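Local coordinates for beta-agarase D (Zobellia galactanivorans, PDB 4ASM), which cleaves the beta-1,4 linkages of agarose in random, endo fashion with retention of anomeric configuration, through its GH16 catalytic domain, at residues Ile163-Gly168 / Ala180-Ser186; Leu146-Trp151 / Ile322-Gln328. All coordinates share one frame; numbering follows the deposited sequence.

Contact 1 (Ile163-Gly168 / Ala180-Ser186); sequences IMECYG and ASKIHLS
On the catalytic strand of the GH16 jelly roll, Glu-165 is set beside His-184 of the antiparallel neighbour. Glu-165, the proton donor by similarity, is a worked example of a catalytic group oriented by a second-shell residue. The two side chains lie side by side and point the same way. With CG of Glu-165 anti to its main-chain nitrogen (chi1 175°) and the rest of the chain extended, OE1 arrives level with the imidazole edge. There His-184 ND1 donates to Glu-165 OE1 over 2.8 Å, nearly straight at 173°. Carboxylate and ring planes differ by only 7°; OE1 lies in the ring plane and is approached nearly along its own C-O bond, which probably restrains the carboxylate from turning. The ring is itself well fixed: NE2 is bonded to the carbonyl of Pro-201, Trp-207 stacks on it, and Ser-186 CB sits 3.5 Å above the plane of the His-184 ring, toward its rim. At the backbone of the same pair the main chains join through His-184 N and Glu-165 O, 2.9 Å apart, while the return bond from Glu-165 N is weak. The opposite side of the strand is apolar. The Met-164 and Ile-183 side chains cross at a slant, CG to CG2 4.1 Å, and Cys-166 SG lies 4.2 Å from Ile-183 CG1; Ile-221 and Ile-223 of strand 220-229 also pack on Ile-183. Farther along, a water takes over the bridging: it accepts from Tyr-167 N at 2.9 Å and donates to Lys-182 O at 2.7 Å.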
loop_
_atom_site.group_PDB
_atom_site.type_symbol
_atom_site.label_atom_id
_atom_site.label_comp_id
_atom_site.label_asym_id
_atom_site.label_seq_id
_atom_site.Cartn_x
_atom_site.Cartn_y
_atom_site.Cartn_z
ATOM N N ILE A 163 0.050 -1.853 2.978
ATOM C CA ILE A 163 -1.168 -2.146 3.719
ATOM C C ILE A 163 -2.328 -2.084 2.723
ATOM O O ILE A 163 -3.076 -3.056 2.575
ATOM C CB ILE A 163 -1.353 -1.194 4.901
ATOM C CG1 ILE A 163 -0.328 -1.548 5.992
ATOM C CG2 ILE A 163 -2.741 -1.365 5.483
ATOM C CD1 ILE A 163 0.545 -0.448 6.436
ATOM N N MET A 164 -2.462 -0.958 2.036
ATOM C CA MET A 164 -3.504 -0.823 1.024
ATOM C C MET A 164 -2.952 -0.155 -0.234
ATOM O O MET A 164 -2.263 0.867 -0.154
ATOM C CB MET A 164 -4.650 0.017 1.570
ATOM C CG MET A 164 -5.753 0.293 0.523
ATOM S SD MET A 164 -7.139 1.264 1.164
ATOM C CE MET A 164 -6.327 2.830 1.502
ATOM N N GLU A 165 -3.275 -0.732 -1.399
ATOM C CA GLU A 165 -3.129 -0.060 -2.692
ATOM C C GLU A 165 -4.450 -0.338 -3.397
ATOM O O GLU A 165 -4.735 -1.499 -3.750
ATOM C CB GLU A 165 -1.963 -0.643 -3.492
ATOM C CG GLU A 165 -1.822 -0.074 -4.884
ATOM C CD GLU A 165 -0.548 -0.544 -5.542
ATOM O OE1 GLU A 165 -0.384 -1.777 -5.650
ATOM O OE2 GLU A 165 0.294 0.303 -5.937
ATOM N N CYS A 166 -5.282 0.696 -3.544
ATOM C CA CYS A 166 -6.634 0.504 -4.046
ATOM C C CYS A 166 -7.005 1.639 -4.986
ATOM O O CYS A 166 -6.862 2.795 -4.638
ATOM C CB CYS A 166 -7.607 0.449 -2.863
ATOM S SG CYS A 166 -9.329 0.134 -3.377
ATOM N N TYR A 167 -7.452 1.285 -6.190
ATOM C CA TYR A 167 -7.958 2.254 -7.168
ATOM C C TYR A 167 -9.466 2.124 -7.153
ATOM O O TYR A 167 -10.060 1.468 -8.024
ATOM C CB TYR A 167 -7.390 1.961 -8.565
ATOM C CG TYR A 167 -5.923 1.570 -8.519
ATOM C CD1 TYR A 167 -5.548 0.283 -8.167
ATOM C CD2 TYR A 167 -4.931 2.471 -8.869
ATOM C CE1 TYR A 167 -4.221 -0.100 -8.103
ATOM C CE2 TYR A 167 -3.567 2.095 -8.811
ATOM C CZ TYR A 167 -3.245 0.801 -8.431
ATOM O OH TYR A 167 -1.922 0.370 -8.360
ATOM N N GLY A 168 -10.068 2.725 -6.124
ATOM C CA GLY A 168 -11.400 2.322 -5.689
ATOM C C GLY A 168 -12.590 2.792 -6.488
ATOM O O GLY A 168 -13.691 2.223 -6.352
ATOM N N ALA A 180 -11.781 -1.324 -9.604
ATOM C CA ALA A 180 -12.488 -0.697 -8.484
ATOM C C ALA A 180 -13.021 -1.690 -7.452
ATOM O O ALA A 180 -13.209 -1.335 -6.285
ATOM C CB ALA A 180 -13.605 0.222 -8.998
ATOM N N SER A 181 -13.295 -2.916 -7.882
ATOM C CA SER A 181 -13.820 -3.953 -6.997
ATOM C C SER A 181 -12.744 -4.667 -6.177
ATOM O O SER A 181 -13.059 -5.532 -5.368
ATOM C CB SER A 181 -14.618 -4.997 -7.796
ATOM O OG SER A 181 -13.748 -5.652 -8.680
ATOM N N LYS A 182 -11.469 -4.295 -6.373
ATOM C CA LYS A 182 -10.374 -5.028 -5.731
ATOM C C LYS A 182 -9.487 -4.145 -4.849
ATOM O O LYS A 182 -9.392 -2.919 -5.044
ATOM C CB LYS A 182 -9.504 -5.706 -6.807
ATOM C CG LYS A 182 -10.301 -6.680 -7.713
ATOM C CD LYS A 182 -10.912 -7.846 -6.893
ATOM C CE LYS A 182 -11.507 -8.979 -7.756
ATOM N NZ LYS A 182 -12.767 -8.555 -8.411
ATOM N N ILE A 183 -8.860 -4.783 -3.865
ATOM C CA ILE A 183 -7.797 -4.137 -3.093
ATOM C C ILE A 183 -6.547 -4.938 -3.365
ATOM O O ILE A 183 -6.533 -6.153 -3.184
ATOM C CB ILE A 183 -8.074 -4.095 -1.560
ATOM C CG1 ILE A 183 -9.441 -3.465 -1.260
ATOM C CG2 ILE A 183 -6.896 -3.374 -0.813
ATOM C CD1 ILE A 183 -9.815 -3.446 0.207
ATOM N N HIS A 184 -5.505 -4.267 -3.852
ATOM C CA HIS A 184 -4.236 -4.955 -4.052
ATOM C C HIS A 184 -3.508 -5.134 -2.733
ATOM O O HIS A 184 -3.150 -4.146 -2.086
ATOM C CB HIS A 184 -3.356 -4.210 -5.060
ATOM C CG HIS A 184 -2.219 -5.035 -5.586
ATOM N ND1 HIS A 184 -1.020 -4.475 -5.968
ATOM C CD2 HIS A 184 -2.084 -6.374 -5.755
ATOM C CE1 HIS A 184 -0.208 -5.430 -6.392
ATOM N NE2 HIS A 184 -0.820 -6.590 -6.258
ATOM N N LEU A 185 -3.326 -6.392 -2.344
ATOM C CA LEU A 185 -2.653 -6.751 -1.088
ATOM C C LEU A 185 -1.227 -7.101 -1.504
ATOM O O LEU A 185 -0.995 -8.103 -2.200
ATOM C CB LEU A 185 -3.350 -7.917 -0.375
ATOM C CG LEU A 185 -4.847 -7.679 -0.140
ATOM C CD1 LEU A 185 -5.442 -8.932 0.460
ATOM C CD2 LEU A 185 -5.028 -6.479 0.779
ATOM N N SER A 186 -0.277 -6.234 -1.148
ATOM C CA SER A 186 0.983 -6.209 -1.874
ATOM C C SER A 186 2.201 -5.860 -1.018
ATOM O O SER A 186 2.097 -5.519 0.157
ATOM C CB SER A 186 0.834 -5.216 -3.034
ATOM O OG SER A 186 1.878 -5.311 -3.999
HETATM O O HOH W 1 -8.023 -1.455 -6.864
#

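Contact 2 (Leu146-Trp151 / Ile322-Gln328); sequences LASDIW and IINVEDQ. With IMD (imidazole), chain C.
Trp-151 reaches across to Ile-322 and Asn-324 on the adjacent antiparallel strand; its closeness to Glu-160 and Glu-326, both assigned to substrate binding by similarity, is consistent with an indole lining the cleft. CB leaves the strand on the face shared with Asp-149 and Glu-326. CG then takes the crowded position between main-chain N and carbonyl carbon (chi1 53°), which swings the ring over strand 322-326. Trp-151 CD1 passes 3.3 Å from Ile-322 O, and NE1 meets Ile-322 CG2 at 3.4 Å. Ile-322 CB makes a CH-pi contact over one face, 4.0 Å from the centroid of the Trp-151 five-membered ring. At the edge, Asn-324 ND2 lies 3.5 Å from Trp-151 NE1. The far end, CZ2 and CH2, runs past Ile-322 CD1, while C2 of an imidazole, probably a crystallisation molecule, lies over the opposite face, 3.4 Å from Trp-151 CH2. Replacing the indole by an alanine is likely to strip the cleft of this flat wall and leave Ile-322 CB and CG2 without their aromatic partner. Imidazole N3 donates to Glu-326 OE2 at 2.8 Å, and the molecule also bonds Glu-160; within the protein, Asn-324 ND2 holds Glu-326 OE2 at 2.9 Å. Six backbone bonds join the strands. On the other face Ile-323 and Val-325 pack on strand 90-96, while strands 112-125 and 159-166 flank the pair and Gln-328 stands at the N-cap position of helix 329-333.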
loop_
_atom_site.group_PDB
_atom_site.type_symbol
_atom_site.label_atom_id
_atom_site.label_comp_id
_atom_site.label_asym_id
_atom_site.label_seq_id
_atom_site.Cartn_x
_atom_site.Cartn_y
_atom_site.Cartn_z
ATOM N N LEU A 146 -7.648 7.132 -9.066
ATOM C CA LEU A 146 -6.325 7.243 -8.425
ATOM C C LEU A 146 -6.132 6.199 -7.346
ATOM O O LEU A 146 -7.095 5.633 -6.823
ATOM C CB LEU A 146 -6.175 8.617 -7.762
ATOM C CG LEU A 146 -6.188 9.797 -8.721
ATOM C CD1 LEU A 146 -6.321 11.084 -7.927
ATOM C CD2 LEU A 146 -4.952 9.836 -9.605
ATOM N N ALA A 147 -4.863 5.968 -6.997
ATOM C CA ALA A 147 -4.511 5.008 -5.952
ATOM C C ALA A 147 -4.622 5.642 -4.567
ATOM O O ALA A 147 -4.029 6.710 -4.313
ATOM C CB ALA A 147 -3.090 4.496 -6.167
ATOM N N SER A 148 -5.394 4.981 -3.703
ATOM C CA SER A 148 -5.431 5.256 -2.261
ATOM C C SER A 148 -4.412 4.326 -1.625
ATOM O O SER A 148 -4.573 3.090 -1.696
ATOM C CB SER A 148 -6.827 4.960 -1.714
ATOM O OG SER A 148 -7.794 5.838 -2.278
ATOM N N ASP A 149 -3.354 4.903 -1.040
ATOM C CA ASP A 149 -2.180 4.125 -0.599
ATOM C C ASP A 149 -1.853 4.306 0.869
ATOM O O ASP A 149 -1.734 5.450 1.357
ATOM C CB ASP A 149 -0.909 4.531 -1.373
ATOM C CG ASP A 149 -1.001 4.298 -2.870
ATOM O OD1 ASP A 149 -1.616 3.306 -3.310
ATOM O OD2 ASP A 149 -0.384 5.128 -3.611
ATOM N N ILE A 150 -1.685 3.183 1.571
ATOM C CA ILE A 150 -1.113 3.179 2.923
ATOM C C ILE A 150 -0.059 2.101 2.893
ATOM O O ILE A 150 -0.351 0.950 2.555
ATOM C CB ILE A 150 -2.161 2.852 4.002
ATOM C CG1 ILE A 150 -3.295 3.884 3.952
ATOM C CG2 ILE A 150 -1.487 2.784 5.363
ATOM C CD1 ILE A 150 -4.452 3.609 4.911
ATOM N N TRP A 151 1.184 2.466 3.181
ATOM C CA TRP A 151 2.255 1.511 2.930
ATOM C C TRP A 151 3.492 1.758 3.783
ATOM O O TRP A 151 3.563 2.763 4.506
ATOM C CB TRP A 151 2.582 1.479 1.423
ATOM C CG TRP A 151 2.884 2.806 0.762
ATOM C CD1 TRP A 151 2.065 3.911 0.678
ATOM C CD2 TRP A 151 4.078 3.138 0.047
ATOM N NE1 TRP A 151 2.693 4.902 -0.042
ATOM C CE2 TRP A 151 3.928 4.453 -0.437
ATOM C CE3 TRP A 151 5.264 2.444 -0.228
ATOM C CZ2 TRP A 151 4.929 5.098 -1.176
ATOM C CZ3 TRP A 151 6.254 3.061 -0.973
ATOM C CH2 TRP A 151 6.079 4.383 -1.454
ATOM N N ILE A 322 4.088 5.430 5.186
ATOM C CA ILE A 322 3.740 6.459 4.212
ATOM C C ILE A 322 2.257 6.348 3.863
ATOM O O ILE A 322 1.713 5.249 3.681
ATOM C CB ILE A 322 4.588 6.309 2.924
ATOM C CG1 ILE A 322 6.095 6.441 3.278
ATOM C CG2 ILE A 322 4.157 7.329 1.878
ATOM C CD1 ILE A 322 7.054 6.131 2.155
ATOM N N ILE A 323 1.581 7.490 3.820
ATOM C CA ILE A 323 0.207 7.523 3.322
ATOM C C ILE A 323 0.195 8.509 2.191
ATOM O O ILE A 323 0.737 9.613 2.317
ATOM C CB ILE A 323 -0.803 7.922 4.423
ATOM C CG1 ILE A 323 -0.719 6.926 5.578
ATOM C CG2 ILE A 323 -2.223 7.973 3.817
ATOM C CD1 ILE A 323 -1.593 7.302 6.768
ATOM N N ASN A 324 -0.409 8.135 1.063
ATOM C CA ASN A 324 -0.441 9.055 -0.071
ATOM C C ASN A 324 -1.536 8.742 -1.077
ATOM O O ASN A 324 -2.267 7.766 -0.928
ATOM C CB ASN A 324 0.942 9.166 -0.775
ATOM C CG ASN A 324 1.274 7.967 -1.676
ATOM O OD1 ASN A 324 0.400 7.208 -2.070
ATOM N ND2 ASN A 324 2.542 7.830 -2.034
ATOM N N VAL A 325 -1.612 9.585 -2.099
ATOM C CA VAL A 325 -2.415 9.330 -3.275
ATOM C C VAL A 325 -1.444 9.342 -4.466
ATOM O O VAL A 325 -0.497 10.126 -4.483
ATOM C CB VAL A 325 -3.509 10.415 -3.408
ATOM C CG1 VAL A 325 -4.096 10.490 -4.838
ATOM C CG2 VAL A 325 -4.590 10.169 -2.330
ATOM N N GLU A 326 -1.683 8.475 -5.456
ATOM C CA GLU A 326 -0.823 8.389 -6.645
ATOM C C GLU A 326 -1.613 8.235 -7.920
ATOM O O GLU A 326 -2.600 7.500 -7.960
ATOM C CB GLU A 326 0.145 7.200 -6.550
ATOM C CG GLU A 326 1.175 7.365 -5.450
ATOM C CD GLU A 326 2.063 6.140 -5.291
ATOM O OE1 GLU A 326 1.986 5.205 -6.131
ATOM O OE2 GLU A 326 2.862 6.124 -4.325
ATOM N N ASP A 327 -1.134 8.909 -8.962
ATOM C CA ASP A 327 -1.523 8.672 -10.344
ATOM C C ASP A 327 -0.389 7.853 -10.968
ATOM O O ASP A 327 0.625 8.397 -11.406
ATOM C CB ASP A 327 -1.690 10.028 -11.049
ATOM C CG ASP A 327 -2.436 9.928 -12.366
ATOM O OD1 ASP A 327 -2.529 8.817 -12.917
ATOM O OD2 ASP A 327 -2.908 10.974 -12.866
ATOM N N GLN A 328 -0.540 6.534 -10.972
ATOM C CA GLN A 328 0.560 5.648 -11.405
ATOM C C GLN A 328 0.686 5.576 -12.918
ATOM O O GLN A 328 -0.294 5.769 -13.648
ATOM C CB GLN A 328 0.409 4.264 -10.766
ATOM C CG GLN A 328 0.437 4.376 -9.236
ATOM C CD GLN A 328 0.233 3.064 -8.502
ATOM O OE1 GLN A 328 0.437 2.973 -7.275
ATOM N NE2 GLN A 328 -0.199 2.063 -9.218
HETATM N N1 IMD C . 3.541 1.466 -3.196
HETATM C C2 IMD C . 3.830 2.761 -3.407
HETATM N N3 IMD C . 2.723 3.374 -3.874
HETATM C C4 IMD C . 1.720 2.469 -3.955
HETATM C C5 IMD C . 2.246 1.260 -3.521
#

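Overall arrangement
Followed from the N terminus, the chain first lays down 146-151, whose partner is still far ahead. It then turns back into strand 159-166, neighbour of 147-153, and contact 1 closes a short loop when 180-186 returns after eleven residues that include most of helix 177-180. About 135 residues later 322-328 arrives and closes contact 2, so contact 1 is nested inside that much longer loop. Side by side the strands run 320-326, 147-153, 159-166, 183-191. Main-chain bonding between Cys-166 and Ser-148 joins the two contacts, Tyr-167 packs on Ala-147, and their shared face brings the putative acid Glu-165 near Glu-326, assigned to substrate binding by similarity.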